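Local coordinates for protein dihydrodipicolinate synthase (PDB 3DZ1) that is a TIM-barrel member of the DapA family that may condense pyruvate with aspartate semialdehyde, as dihydrodipicolinate synthases do, at residues A[138-143]-A[167-172]. Sequence-based numbering, arbitrary orientation.
Sequences VLQDYP and MLKHED
Leu139 N to Met167 O (2.9 Å), Lys169 N to Leu139 O and Asp141 N to Lys169 O join parallel neighbours in the eight-stranded TIM barrel, where the axes of 138-141 and 167-170 approach to 4.6 Å at a 22° angle. Val138, Gln140, Met167 and Lys169 take the barrel interior, while Leu139 and Leu168 face the surrounding helices. Inside, Val138 CG2 lies against the selenium of Met167 (selenomethionine), at 3.8 Å. Outside, Leu168 CD1 rests on Leu139 O (3.4 Å) and touches Asp141 CB. At the C-terminal end of the strands, Gln140 NE2 reaches Glu171 OE1 at 3.0 Å, nearly straight (171°) and with amide and carboxylate almost coplanar. Lys169 NZ, on a fully extended chain, descends on Glu171 OE1 from above the carboxylate plane in a salt bridge, also 3.0 Å. The carboxylate stacks over one face of the Tyr142 ring, the two planes 26° apart, and OE2 accepts a hydrogen bond from Asn200 N. An alanine in place of Glu171 would probably leave Lys169 NZ without its salt-bridge partner and the Gln140 amide free to turn. A water bridges Asp141 OD2 (2.6 Å) and Asp172 N; Lys178 salt-bridges both aspartates, likely offsetting their like charges. In the DapA family the Schiff-base lysine sits on the sixth barrel strand, the place of Lys169; the pyruvate site predicted at Met217, beside Met167, is consistent with an active-site position, where Glu171 may fix the amine.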
loop_
_atom_site.group_PDB
_atom_site.type_symbol
_atom_site.label_atom_id
_atom_site.label_comp_id
_atom_site.label_asym_id
_atom_site.label_seq_id
_atom_site.Cartn_x
_atom_site.Cartn_y
_atom_site.Cartn_z
ATOM N N VAL A 138 -22.452 6.063 12.126
ATOM C CA VAL A 138 -21.806 4.778 12.338
ATOM C C VAL A 138 -20.362 4.797 11.854
ATOM O O VAL A 138 -20.086 5.175 10.715
ATOM C CB VAL A 138 -22.560 3.674 11.567
ATOM C CG1 VAL A 138 -21.914 2.318 11.816
ATOM C CG2 VAL A 138 -24.024 3.677 11.969
ATOM N N LEU A 139 -19.450 4.387 12.728
ATOM C CA LEU A 139 -18.028 4.337 12.395
ATOM C C LEU A 139 -17.721 2.980 11.764
ATOM O O LEU A 139 -17.899 1.943 12.406
ATOM C CB LEU A 139 -17.185 4.518 13.665
ATOM C CG LEU A 139 -15.663 4.393 13.510
ATOM C CD1 LEU A 139 -15.154 5.434 12.525
ATOM C CD2 LEU A 139 -14.998 4.559 14.866
ATOM N N GLN A 140 -17.276 2.980 10.510
ATOM C CA GLN A 140 -16.946 1.724 9.840
ATOM C C GLN A 140 -15.460 1.399 9.978
ATOM O O GLN A 140 -14.600 2.169 9.550
ATOM C CB GLN A 140 -17.325 1.772 8.356
ATOM C CG GLN A 140 -16.847 0.549 7.583
ATOM C CD GLN A 140 -17.362 0.506 6.161
ATOM O OE1 GLN A 140 -17.494 1.538 5.507
ATOM N NE2 GLN A 140 -17.642 -0.695 5.669
ATOM N N ASP A 141 -15.179 0.248 10.582
ATOM C CA ASP A 141 -13.819 -0.234 10.823
ATOM C C ASP A 141 -13.631 -1.519 10.012
ATOM O O ASP A 141 -13.971 -2.609 10.468
ATOM C CB ASP A 141 -13.651 -0.508 12.321
ATOM C CG ASP A 141 -12.282 -1.053 12.675
ATOM O OD1 ASP A 141 -11.351 -0.956 11.843
ATOM O OD2 ASP A 141 -12.138 -1.571 13.801
ATOM N N TYR A 142 -13.075 -1.380 8.813
ATOM C CA TYR A 142 -12.896 -2.510 7.904
ATOM C C TYR A 142 -11.532 -2.438 7.217
ATOM O O TYR A 142 -11.438 -2.141 6.025
ATOM C CB TYR A 142 -14.027 -2.454 6.872
ATOM C CG TYR A 142 -14.214 -3.663 5.986
ATOM C CD1 TYR A 142 -13.674 -4.906 6.318
ATOM C CD2 TYR A 142 -15.002 -3.574 4.839
ATOM C CE1 TYR A 142 -13.921 -6.029 5.525
ATOM C CE2 TYR A 142 -15.255 -4.687 4.046
ATOM C CZ TYR A 142 -14.714 -5.909 4.393
ATOM O OH TYR A 142 -14.981 -7.006 3.607
ATOM N N PRO A 143 -10.456 -2.728 7.964
ATOM C CA PRO A 143 -9.076 -2.704 7.469
ATOM C C PRO A 143 -8.844 -3.506 6.189
ATOM O O PRO A 143 -8.117 -3.070 5.298
ATOM C CB PRO A 143 -8.280 -3.280 8.639
ATOM C CG PRO A 143 -9.081 -2.880 9.832
ATOM C CD PRO A 143 -10.496 -3.138 9.380
HETATM N N MSE A 167 -22.681 4.093 16.885
HETATM C CA MSE A 167 -22.417 2.705 16.547
HETATM C C MSE A 167 -21.097 2.471 15.838
HETATM O O MSE A 167 -20.576 3.345 15.142
HETATM C CB MSE A 167 -23.552 2.190 15.651
HETATM C CG MSE A 167 -23.405 0.751 15.155
HETATM SE SE MSE A 167 -24.673 0.373 13.715
HETATM C CE MSE A 167 -26.286 0.234 14.795
ATOM N N LEU A 168 -20.565 1.271 16.034
ATOM C CA LEU A 168 -19.348 0.852 15.374
ATOM C C LEU A 168 -19.742 -0.329 14.502
ATOM O O LEU A 168 -20.390 -1.266 14.986
ATOM C CB LEU A 168 -18.294 0.377 16.381
ATOM C CG LEU A 168 -17.128 -0.422 15.769
ATOM C CD1 LEU A 168 -16.228 0.507 14.965
ATOM C CD2 LEU A 168 -16.321 -1.109 16.870
ATOM N N LYS A 169 -19.403 -0.273 13.217
ATOM C CA LYS A 169 -19.664 -1.411 12.351
ATOM C C LYS A 169 -18.327 -2.118 12.430
ATOM O O LYS A 169 -17.356 -1.709 11.790
ATOM C CB LYS A 169 -19.932 -1.022 10.900
ATOM C CG LYS A 169 -20.272 -2.253 10.062
ATOM C CD LYS A 169 -20.202 -2.006 8.566
ATOM C CE LYS A 169 -20.521 -3.292 7.814
ATOM N NZ LYS A 169 -20.316 -3.163 6.352
ATOM N N HIS A 170 -18.286 -3.156 13.250
ATOM C CA HIS A 170 -17.083 -3.939 13.498
ATOM C C HIS A 170 -16.744 -4.942 12.401
ATOM O O HIS A 170 -17.433 -5.951 12.233
ATOM C CB HIS A 170 -17.241 -4.659 14.841
ATOM C CG HIS A 170 -16.104 -5.568 15.188
ATOM N ND1 HIS A 170 -14.922 -5.114 15.734
ATOM C CD2 HIS A 170 -15.968 -6.909 15.065
ATOM C CE1 HIS A 170 -14.108 -6.135 15.931
ATOM N NE2 HIS A 170 -14.718 -7.235 15.534
ATOM N N GLU A 171 -15.672 -4.670 11.665
ATOM C CA GLU A 171 -15.250 -5.559 10.592
ATOM C C GLU A 171 -13.759 -5.899 10.659
ATOM O O GLU A 171 -13.189 -6.422 9.697
ATOM C CB GLU A 171 -15.590 -4.931 9.231
ATOM C CG GLU A 171 -17.072 -4.623 9.071
ATOM C CD GLU A 171 -17.478 -4.414 7.624
ATOM O OE1 GLU A 171 -17.467 -3.257 7.147
ATOM O OE2 GLU A 171 -17.800 -5.424 6.964
ATOM N N ASP A 172 -13.123 -5.604 11.790
ATOM C CA ASP A 172 -11.701 -5.905 11.935
ATOM C C ASP A 172 -11.508 -7.418 11.867
ATOM O O ASP A 172 -12.381 -8.191 12.280
ATOM C CB ASP A 172 -11.149 -5.368 13.256
ATOM C CG ASP A 172 -9.640 -5.224 13.232
ATOM O OD1 ASP A 172 -9.028 -5.597 12.207
ATOM O OD2 ASP A 172 -9.063 -4.739 14.227
HETATM O O HOH W 1 -13.833 -3.596 13.740
#